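PDB 3OP7: aminotransferase class I and II from Streptococcus suis 89/1591, which probably catalyses transfer of an amino group between an amino acid and a 2-oxo acid, using pyridoxal 5'-phosphate held as an internal Schiff base. Local coordinates for residues Q53-N58 against A255-D260; P142-L147 against V180-E185; Q328-L333 against L361-Q366. All coordinates share one frame; numbering follows the deposited sequence. Where two conformers were deposited one is given.

Interaction 1: residues Q53-N58 against A255-D260; sequences QGTKLN and AGVFDD. With SO4 (sulfate ion), chain C; SO4 (sulfate ion), chain D.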
loop_
_atom_site.group_PDB
_atom_site.type_symbol
_atom_site.label_atom_id
_atom_site.label_comp_id
_atom_site.label_asym_id
_atom_site.label_seq_id
_atom_site.Cartn_x
_atom_site.Cartn_y
_atom_site.Cartn_z
ATOM N N GLN A 53 20.747 -4.910 11.262
ATOM C CA GLN A 53 20.695 -4.279 12.585
ATOM C C GLN A 53 21.214 -2.838 12.593
ATOM O O GLN A 53 20.759 -2.002 13.367
ATOM C CB GLN A 53 21.511 -5.123 13.561
ATOM C CG GLN A 53 21.583 -4.617 14.969
ATOM C CD GLN A 53 21.913 -5.707 15.996
ATOM O OE1 GLN A 53 21.512 -6.863 15.836
ATOM N NE2 GLN A 53 22.648 -5.325 17.061
ATOM N N GLY A 54 22.153 -2.574 11.700
ATOM C CA GLY A 54 22.740 -1.254 11.563
ATOM C C GLY A 54 22.193 -0.391 10.454
ATOM O O GLY A 54 22.703 0.737 10.251
ATOM N N THR A 55 21.162 -0.876 9.760
ATOM C CA THR A 55 20.533 -0.138 8.665
ATOM C C THR A 55 19.481 0.810 9.243
ATOM O O THR A 55 18.574 0.390 9.933
ATOM C CB THR A 55 19.958 -1.076 7.604
ATOM O OG1 THR A 55 21.012 -1.879 7.078
ATOM C CG2 THR A 55 19.281 -0.320 6.460
ATOM N N LYS A 56 19.583 2.090 8.924
ATOM C CA LYS A 56 18.545 3.044 9.345
ATOM C C LYS A 56 17.195 2.629 8.747
ATOM O O LYS A 56 17.082 2.338 7.546
ATOM C CB LYS A 56 18.897 4.439 8.864
ATOM C CG LYS A 56 20.015 5.063 9.644
ATOM C CD LYS A 56 20.316 6.450 9.116
ATOM C CE LYS A 56 21.669 6.975 9.588
ATOM N NZ LYS A 56 21.808 6.993 11.075
ATOM N N LEU A 57 16.171 2.591 9.594
ATOM C CA LEU A 57 14.820 2.253 9.129
ATOM C C LEU A 57 14.165 3.618 8.750
ATOM O O LEU A 57 13.073 4.007 9.223
ATOM C CB LEU A 57 14.072 1.487 10.220
ATOM C CG LEU A 57 14.698 0.143 10.600
ATOM C CD1 LEU A 57 14.016 -0.435 11.865
ATOM C CD2 LEU A 57 14.603 -0.814 9.404
ATOM N N ASN A 58 14.850 4.330 7.857
ATOM C CA ASN A 58 14.274 5.483 7.176
ATOM C C ASN A 58 13.459 5.047 5.970
ATOM O O ASN A 58 13.072 3.867 5.903
ATOM C CB ASN A 58 15.366 6.529 6.864
ATOM C CG ASN A 58 16.503 5.964 5.973
ATOM O OD1 ASN A 58 16.316 5.032 5.239
ATOM N ND2 ASN A 58 17.717 6.626 6.072
ATOM N N ALA A 255 8.108 0.517 -0.208
ATOM C CA ALA A 255 7.986 -0.691 0.545
ATOM C C ALA A 255 9.024 -0.707 1.632
ATOM O O ALA A 255 9.830 0.258 1.755
ATOM C CB ALA A 255 8.211 -1.872 -0.402
ATOM N N GLY A 256 9.034 -1.742 2.476
ATOM C CA GLY A 256 9.868 -1.661 3.696
ATOM C C GLY A 256 11.357 -1.932 3.491
ATOM O O GLY A 256 11.742 -2.605 2.554
ATOM N N VAL A 257 12.181 -1.390 4.390
ATOM C CA VAL A 257 13.631 -1.616 4.383
ATOM C C VAL A 257 14.009 -3.120 4.522
ATOM O O VAL A 257 14.766 -3.630 3.723
ATOM C CB VAL A 257 14.320 -0.781 5.487
ATOM C CG1 VAL A 257 15.806 -1.098 5.681
ATOM C CG2 VAL A 257 14.185 0.694 5.112
ATOM N N PHE A 258 13.474 -3.777 5.544
ATOM C CA PHE A 258 13.748 -5.203 5.769
ATOM C C PHE A 258 13.133 -5.968 4.641
ATOM O O PHE A 258 13.719 -6.922 4.141
ATOM C CB PHE A 258 13.147 -5.660 7.097
ATOM C CG PHE A 258 13.045 -7.126 7.281
ATOM C CD1 PHE A 258 11.928 -7.805 6.822
ATOM C CD2 PHE A 258 14.050 -7.860 7.922
ATOM C CE1 PHE A 258 11.793 -9.163 7.024
ATOM C CE2 PHE A 258 13.902 -9.252 8.110
ATOM C CZ PHE A 258 12.772 -9.869 7.670
ATOM N N ASP A 259 11.961 -5.529 4.216
ATOM C CA ASP A 259 11.234 -6.256 3.161
ATOM C C ASP A 259 12.055 -6.328 1.841
ATOM O O ASP A 259 12.205 -7.372 1.190
ATOM C CB ASP A 259 9.856 -5.636 2.963
ATOM C CG ASP A 259 9.010 -5.637 4.230
ATOM O OD1 ASP A 259 9.150 -6.573 5.046
ATOM O OD2 ASP A 259 8.191 -4.665 4.380
ATOM N N ASP A 260 12.605 -5.189 1.430
ATOM C CA ASP A 260 13.503 -5.123 0.299
ATOM C C ASP A 260 14.785 -5.964 0.502
ATOM O O ASP A 260 15.280 -6.577 -0.433
ATOM C CB ASP A 260 13.829 -3.665 -0.048
ATOM C CG ASP A 260 14.997 -3.551 -1.025
ATOM O OD1 ASP A 260 14.786 -3.567 -2.244
ATOM O OD2 ASP A 260 16.126 -3.417 -0.517
HETATM S S SO4 C . 17.495 9.687 8.568
HETATM O O1 SO4 C . 18.501 10.224 9.462
HETATM O O2 SO4 C . 16.122 9.876 9.059
HETATM O O3 SO4 C . 17.538 10.070 7.189
HETATM O O4 SO4 C . 17.898 8.311 8.583
HETATM S S SO4 D . 20.981 5.188 4.448
HETATM O O1 SO4 D . 21.513 5.987 5.595
HETATM O O2 SO4 D . 19.648 5.747 4.095
HETATM O O3 SO4 D . 21.856 5.451 3.284
HETATM O O4 SO4 D . 20.910 3.739 4.841
#

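Interaction 2: residues P142-L147 against V180-E185; sequences PDLEKL and VEIASE. With EDO (1,2-ethanediol), chain J.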
loop_
_atom_site.group_PDB
_atom_site.type_symbol
_atom_site.label_atom_id
_atom_site.label_comp_id
_atom_site.label_asym_id
_atom_site.label_seq_id
_atom_site.Cartn_x
_atom_site.Cartn_y
_atom_site.Cartn_z
ATOM N N PRO A 142 -10.569 -16.714 -22.620
ATOM C CA PRO A 142 -11.612 -15.906 -23.285
ATOM C C PRO A 142 -11.402 -15.953 -24.778
ATOM O O PRO A 142 -10.405 -16.518 -25.229
ATOM C CB PRO A 142 -11.336 -14.510 -22.766
ATOM C CG PRO A 142 -9.849 -14.485 -22.706
ATOM C CD PRO A 142 -9.438 -15.855 -22.212
ATOM N N ASP A 143 -12.362 -15.443 -25.545
ATOM C CA ASP A 143 -12.357 -15.630 -26.995
ATOM C C ASP A 143 -11.774 -14.354 -27.633
ATOM O O ASP A 143 -12.323 -13.275 -27.516
ATOM C CB ASP A 143 -13.792 -15.906 -27.461
ATOM C CG ASP A 143 -13.935 -16.164 -28.959
ATOM O OD1 ASP A 143 -12.954 -16.108 -29.749
ATOM O OD2 ASP A 143 -15.092 -16.409 -29.347
ATOM N N LEU A 144 -10.658 -14.509 -28.319
ATOM C CA LEU A 144 -10.045 -13.396 -29.053
ATOM C C LEU A 144 -10.984 -12.778 -30.086
ATOM O O LEU A 144 -10.936 -11.556 -30.264
ATOM C CB LEU A 144 -8.753 -13.845 -29.691
ATOM C CG LEU A 144 -7.593 -14.151 -28.744
ATOM C CD1 LEU A 144 -6.538 -15.011 -29.449
ATOM C CD2 LEU A 144 -6.996 -12.804 -28.182
ATOM N N GLU A 145 -11.848 -13.575 -30.747
ATOM C CA GLU A 145 -12.867 -12.971 -31.642
ATOM C C GLU A 145 -13.791 -12.029 -30.874
ATOM O O GLU A 145 -14.174 -10.981 -31.397
ATOM C CB GLU A 145 -13.732 -14.011 -32.365
ATOM C CG GLU A 145 -12.955 -14.867 -33.272
ATOM C CD GLU A 145 -13.835 -15.779 -34.117
ATOM O OE1 GLU A 145 -15.071 -15.852 -33.855
ATOM O OE2 GLU A 145 -13.275 -16.398 -35.046
ATOM N N LYS A 146 -14.142 -12.377 -29.632
ATOM C CA LYS A 146 -14.981 -11.493 -28.823
ATOM C C LYS A 146 -14.238 -10.262 -28.429
ATOM O O LYS A 146 -14.820 -9.162 -28.316
ATOM C CB LYS A 146 -15.581 -12.212 -27.613
ATOM C CG LYS A 146 -16.611 -13.234 -28.118
ATOM C CD LYS A 146 -17.536 -13.850 -27.061
ATOM C CE LYS A 146 -18.374 -14.967 -27.674
ATOM N NZ LYS A 146 -17.688 -16.280 -27.580
ATOM N N LEU A 147 -12.942 -10.406 -28.190
ATOM C CA LEU A 147 -12.147 -9.210 -27.896
ATOM C C LEU A 147 -12.180 -8.217 -29.055
ATOM O O LEU A 147 -12.254 -6.994 -28.836
ATOM C CB LEU A 147 -10.713 -9.551 -27.579
ATOM C CG LEU A 147 -9.812 -8.360 -27.190
ATOM C CD1 LEU A 147 -10.290 -7.573 -25.947
ATOM C CD2 LEU A 147 -8.379 -8.862 -26.987
ATOM N N VAL A 180 -1.814 -9.270 -28.460
ATOM C CA VAL A 180 -1.010 -8.078 -28.681
ATOM C C VAL A 180 -1.332 -7.449 -30.049
ATOM O O VAL A 180 -1.437 -6.262 -30.162
ATOM C CB VAL A 180 0.475 -8.386 -28.527
ATOM C CG1 VAL A 180 1.382 -7.201 -29.015
ATOM C CG2 VAL A 180 0.784 -8.675 -27.066
ATOM N N GLU A 181 -1.454 -8.252 -31.097
ATOM C CA GLU A 181 -1.814 -7.696 -32.393
ATOM C C GLU A 181 -3.127 -6.912 -32.324
ATOM O O GLU A 181 -3.246 -5.860 -32.964
ATOM C CB GLU A 181 -1.840 -8.779 -33.471
ATOM C CG GLU A 181 -0.441 -9.246 -33.842
ATOM C CD GLU A 181 -0.419 -10.377 -34.847
ATOM O OE1 GLU A 181 -1.278 -11.282 -34.760
ATOM O OE2 GLU A 181 0.468 -10.353 -35.735
ATOM N N ILE A 182 -4.091 -7.388 -31.533
ATOM C CA ILE A 182 -5.353 -6.670 -31.376
ATOM C C ILE A 182 -5.162 -5.343 -30.610
ATOM O O ILE A 182 -5.607 -4.262 -31.086
ATOM C CB ILE A 182 -6.419 -7.518 -30.660
ATOM C CG1 ILE A 182 -6.785 -8.765 -31.467
ATOM C CG2 ILE A 182 -7.662 -6.666 -30.393
ATOM C CD1 ILE A 182 -7.568 -9.825 -30.601
ATOM N N ALA A 183 -4.454 -5.386 -29.464
ATOM C CA ALA A 183 -4.160 -4.208 -28.665
ATOM C C ALA A 183 -3.368 -3.174 -29.464
ATOM O O ALA A 183 -3.640 -1.976 -29.379
ATOM C CB ALA A 183 -3.372 -4.563 -27.349
ATOM N N SER A 184 -2.435 -3.655 -30.286
ATOM C CA SER A 184 -1.608 -2.765 -31.097
ATOM C C SER A 184 -2.372 -1.980 -32.128
ATOM O O SER A 184 -1.893 -0.944 -32.547
ATOM C CB SER A 184 -0.522 -3.553 -31.848
ATOM O OG SER A 184 0.325 -4.086 -30.885
ATOM N N GLU A 185 -3.532 -2.466 -32.588
ATOM C CA GLU A 185 -4.326 -1.687 -33.529
ATOM C C GLU A 185 -4.700 -0.296 -33.009
ATOM O O GLU A 185 -4.898 0.636 -33.817
ATOM C CB GLU A 185 -5.623 -2.400 -33.939
ATOM C CG GLU A 185 -5.495 -3.507 -34.934
ATOM C CD GLU A 185 -4.932 -3.054 -36.274
ATOM O OE1 GLU A 185 -5.648 -2.469 -37.134
ATOM O OE2 GLU A 185 -3.733 -3.300 -36.462
HETATM C C1 EDO J . -5.956 -6.669 -36.132
HETATM O O1 EDO J . -4.630 -7.189 -35.877
HETATM C C2 EDO J . -6.912 -7.816 -36.473
HETATM O O2 EDO J . -7.697 -8.278 -35.361
#

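Interaction 3: residues Q328-L333 against L361-Q366; sequences QEHGVL and LEKLSQ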
loop_
_atom_site.group_PDB
_atom_site.type_symbol
_atom_site.label_atom_id
_atom_site.label_comp_id
_atom_site.label_asym_id
_atom_site.label_seq_id
_atom_site.Cartn_x
_atom_site.Cartn_y
_atom_site.Cartn_z
ATOM N N GLN A 328 -19.119 -25.524 8.472
ATOM C CA GLN A 328 -19.775 -25.750 9.765
ATOM C C GLN A 328 -19.672 -27.220 10.187
ATOM O O GLN A 328 -19.409 -27.543 11.348
ATOM C CB GLN A 328 -21.258 -25.343 9.685
ATOM C CG GLN A 328 -21.511 -23.833 9.522
ATOM C CD GLN A 328 -22.942 -23.517 9.099
ATOM O OE1 GLN A 328 -23.809 -24.390 9.081
ATOM N NE2 GLN A 328 -23.189 -22.259 8.756
ATOM N N GLU A 329 -19.899 -28.104 9.226
ATOM C CA GLU A 329 -19.948 -29.542 9.500
ATOM C C GLU A 329 -18.596 -30.284 9.548
ATOM O O GLU A 329 -18.483 -31.276 10.273
ATOM C CB GLU A 329 -20.863 -30.232 8.489
ATOM C CG GLU A 329 -22.310 -29.820 8.639
ATOM C CD GLU A 329 -23.260 -30.718 7.848
ATOM O OE1 GLU A 329 -22.958 -31.920 7.676
ATOM O OE2 GLU A 329 -24.306 -30.218 7.396
ATOM N N HIS A 330 -17.619 -29.855 8.759
ATOM C CA HIS A 330 -16.318 -30.551 8.657
ATOM C C HIS A 330 -15.095 -29.689 8.829
ATOM O O HIS A 330 -13.963 -30.202 8.836
ATOM C CB HIS A 330 -16.227 -31.280 7.325
ATOM C CG HIS A 330 -17.283 -32.317 7.167
ATOM N ND1 HIS A 330 -17.311 -33.463 7.930
ATOM C CD2 HIS A 330 -18.390 -32.354 6.391
ATOM C CE1 HIS A 330 -18.374 -34.174 7.606
ATOM N NE2 HIS A 330 -19.040 -33.527 6.668
ATOM N N GLY A 331 -15.305 -28.379 8.958
ATOM C CA GLY A 331 -14.225 -27.451 9.162
ATOM C C GLY A 331 -13.330 -27.190 7.957
ATOM O O GLY A 331 -12.248 -26.661 8.134
ATOM N N VAL A 332 -13.789 -27.536 6.749
ATOM C CA VAL A 332 -13.020 -27.364 5.524
ATOM C C VAL A 332 -13.383 -26.017 4.877
ATOM O O VAL A 332 -14.566 -25.709 4.665
ATOM C CB VAL A 332 -13.287 -28.520 4.493
ATOM C CG1 VAL A 332 -12.503 -28.302 3.198
ATOM C CG2 VAL A 332 -12.966 -29.899 5.093
ATOM N N LEU A 333 -12.384 -25.202 4.614
ATOM C CA LEU A 333 -12.630 -23.884 4.012
ATOM C C LEU A 333 -12.200 -23.875 2.564
ATOM O O LEU A 333 -11.057 -24.218 2.243
ATOM C CB LEU A 333 -11.931 -22.773 4.780
ATOM C CG LEU A 333 -12.284 -21.326 4.344
ATOM C CD1 LEU A 333 -13.725 -20.971 4.732
ATOM C CD2 LEU A 333 -11.294 -20.325 4.915
ATOM N N LEU A 361 -9.522 -32.857 1.522
ATOM C CA LEU A 361 -10.143 -33.610 0.423
ATOM C C LEU A 361 -10.956 -34.807 0.931
ATOM O O LEU A 361 -12.089 -35.043 0.505
ATOM C CB LEU A 361 -9.076 -34.076 -0.585
ATOM C CG LEU A 361 -8.360 -32.970 -1.383
ATOM C CD1 LEU A 361 -7.414 -33.561 -2.413
ATOM C CD2 LEU A 361 -9.319 -31.972 -2.043
ATOM N N GLU A 362 -10.359 -35.576 1.834
ATOM C CA GLU A 362 -11.061 -36.663 2.501
ATOM C C GLU A 362 -12.399 -36.183 3.075
ATOM O O GLU A 362 -13.455 -36.774 2.797
ATOM C CB GLU A 362 -10.168 -37.256 3.583
ATOM C CG GLU A 362 -9.345 -38.471 3.084
ATOM C CD GLU A 362 -8.147 -38.840 3.986
ATOM O OE1 GLU A 362 -7.954 -38.234 5.083
ATOM O OE2 GLU A 362 -7.382 -39.734 3.560
ATOM N N LYS A 363 -12.356 -35.077 3.822
ATOM C CA LYS A 363 -13.556 -34.525 4.451
ATOM C C LYS A 363 -14.549 -33.958 3.434
ATOM O O LYS A 363 -15.755 -34.051 3.635
ATOM C CB LYS A 363 -13.201 -33.468 5.501
ATOM C CG LYS A 363 -12.498 -34.025 6.769
ATOM C CD LYS A 363 -13.446 -34.838 7.668
ATOM C CE LYS A 363 -12.914 -34.981 9.098
ATOM N NZ LYS A 363 -13.586 -36.091 9.852
ATOM N N LEU A 364 -14.043 -33.361 2.359
ATOM C CA LEU A 364 -14.894 -32.893 1.261
ATOM C C LEU A 364 -15.630 -34.067 0.624
ATOM O O LEU A 364 -16.833 -33.980 0.363
ATOM C CB LEU A 364 -14.058 -32.162 0.204
ATOM C CG LEU A 364 -14.812 -31.569 -0.982
ATOM C CD1 LEU A 364 -16.057 -30.773 -0.538
ATOM C CD2 LEU A 364 -13.876 -30.697 -1.848
ATOM N N SER A 365 -14.923 -35.172 0.400
ATOM C CA SER A 365 -15.579 -36.391 -0.129
ATOM C C SER A 365 -16.643 -36.956 0.824
ATOM O O SER A 365 -17.679 -37.456 0.376
ATOM C CB SER A 365 -14.549 -37.480 -0.452
ATOM O OG SER A 365 -13.770 -37.079 -1.564
ATOM N N GLN A 366 -16.381 -36.871 2.130
ATOM C CA GLN A 366 -17.377 -37.255 3.147
ATOM C C GLN A 366 -18.656 -36.428 3.016
ATOM O O GLN A 366 -19.763 -36.966 3.028
ATOM C CB GLN A 366 -16.813 -37.064 4.560
ATOM C CG GLN A 366 -16.000 -38.231 5.142
ATOM C CD GLN A 366 -15.523 -37.906 6.551
ATOM O OE1 GLN A 366 -16.280 -37.339 7.341
ATOM N NE2 GLN A 366 -14.267 -38.241 6.868
#

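Interaction 1: residues Q53-N58 against A255-D260
Val-257, in the first turn of helix 257-268, points its side chain at the loop 53-58, and its two methyls share the work. CG1 stands anti to the backbone N (chi1 172°), which carries it to Thr-55 and Leu-57; CG2, on the other branch, reaches the backbone carbonyls. The tightest apolar touch is Thr-55 CG2 to Val-257 CG1, 3.6 Å. That threonine methyl lies anti to its own N and so turns to the helix, while OG1, beside N, hydrogen-bonds the carbonyl of Lys-51, one turn back in helix 45-53. Leu-57 comes in by one branch of its fork, CD2 lying 3.9 Å from Val-257 CG1 and crossing it at a slant. The other methyl of Val-257, CG2, sits 3.5 Å from Asn-58 O, a van der Waals touch on a carbonyl oxygen.

Leu-57 is the centre of an inverse gamma turn, closed by a weak bond from Asn-58 N to Lys-56 O. Beyond it, Asn-58 holds CG between its N and carbonyl carbon (chi1 59°), and the amide serves two sulfates, probably from the crystallisation liquor: ND2 donates to O4 of the chain C sulfate at 3.0 Å and, more nearly straight (165°), to O2 of the chain D sulfate at 2.9 Å. A sulfate here also bonds Ser-31 OG of the second subunit. Asn-58 OD1 bonds weakly to Gly-60 N. The aliphatic part of Lys-56 runs past the same anions.

Gly-256 occupies the N-cap of the helix. Next to Val-257, the Phe-258 ring stacks on Phe-258 of the second subunit, while Leu-57 packs on Leu-226 of that subunit. A loop touching the first turn of a helix beside the partner chain belongs to the dimer interface of this fold-type I aminotransferase.

Interaction 2: residues P142-L147 against V180-E185
With chi1 at -177°, Leu-147 swings its branch away from its own amide nitrogen, and CD2 reaches from helix 144-150 to Ile-182 on helix 173-184. Ile-182 answers with CG1 anti to its own carbonyl carbon (chi1 -63°) and an extended chi2 of 165°, so that CD1 becomes the leading atom. Ile-182 CD1 is 3.8 Å from Leu-147 CD2. The same methyl, Ile-182 CD1, lies 3.9 Å from Leu-144 CD2 and 3.8 Å from Leu-144 O. One isoleucine methyl thus rests against two leucines a turn apart on the neighbouring helix, each pair meeting at a slant.

The start of helix 144-150 is secured separately. Asp-143 is the N-cap, and its OD1 accepts from Glu-145 N at 2.9 Å, the donor standing well above the carboxylate plane. Asp-143 OD2 uses its anti lone pair for the salt bridge with Lys-146 NZ, 3.1 Å long; that ammonium has a second anionic partner in Glu-135.

Trp-132 of strand 128-135 packs against both leucines, and Ile-109 of strand 107-112 touches Leu-147, which places the helix pair on one side of the large mixed sheet. No hydrogen bond or salt bridge crosses between the segments: side chain meets side chain by apolar contact, with one methyl also resting on a backbone carbonyl oxygen, so dispersion and exclusion of water hold the three buried residues together.

Interaction 3: residues Q328-L333 against L361-Q366
His-330 and Lys-363 meet between helices 319-330 and 354-368, their side chains slanting past one another. The imidazole has Lys-363 O over one face, offset toward the rim, and the lysine chain passes on the ND1 side, with Lys-363 CD 4.1 Å from His-330 ND1. A bend at chi2 (-71°) turns the chain past the ND1 corner of the ring; Lys-363 NZ ends 4.9 Å from His-330 ND1, near enough that a positive charge there would probably disfavour protonation of the imidazole. Gln-366, one turn further on, brings OE1 to 3.8 Å from His-330 CE1, with its amide plane nearly perpendicular to the ring (89°).

His-330 ends helix 319-330, and Gly-331, with positive phi, takes the chain out of it into strand 332-333. This is a helix-to-strand turn of the smaller, C-terminal part of the aminotransferase fold, and the strand pairs in parallel with 22-23 near the N-terminus. Past that turn, Val-332 points its side chain at helix 354-368, where CG2 rests 3.6 Å from Lys-363 CB, the same carbon that lies 4.2 Å from His-330 CB.

How the interactions relate
The three contacts lie far apart, with centres 41 to 43 Å from one another and nearest atoms about 25 to 29 Å apart, so none touches another. Along the chain, interaction 2 is nested within the long loop closed by interaction 1, and interaction 3 follows both. Interaction 1 joins the loop after helix 45-53 to helix 257-268 at the subunit interface. Interaction 2, across the chain's centre from it, packs helices 144-150 and 173-184 on the eight-stranded mixed sheet. Interaction 3 joins the end of helix 319-330 and strand 332-333 to helix 354-368 in the C-terminal part. Each therefore fastens a separate region of one aminotransferase chain.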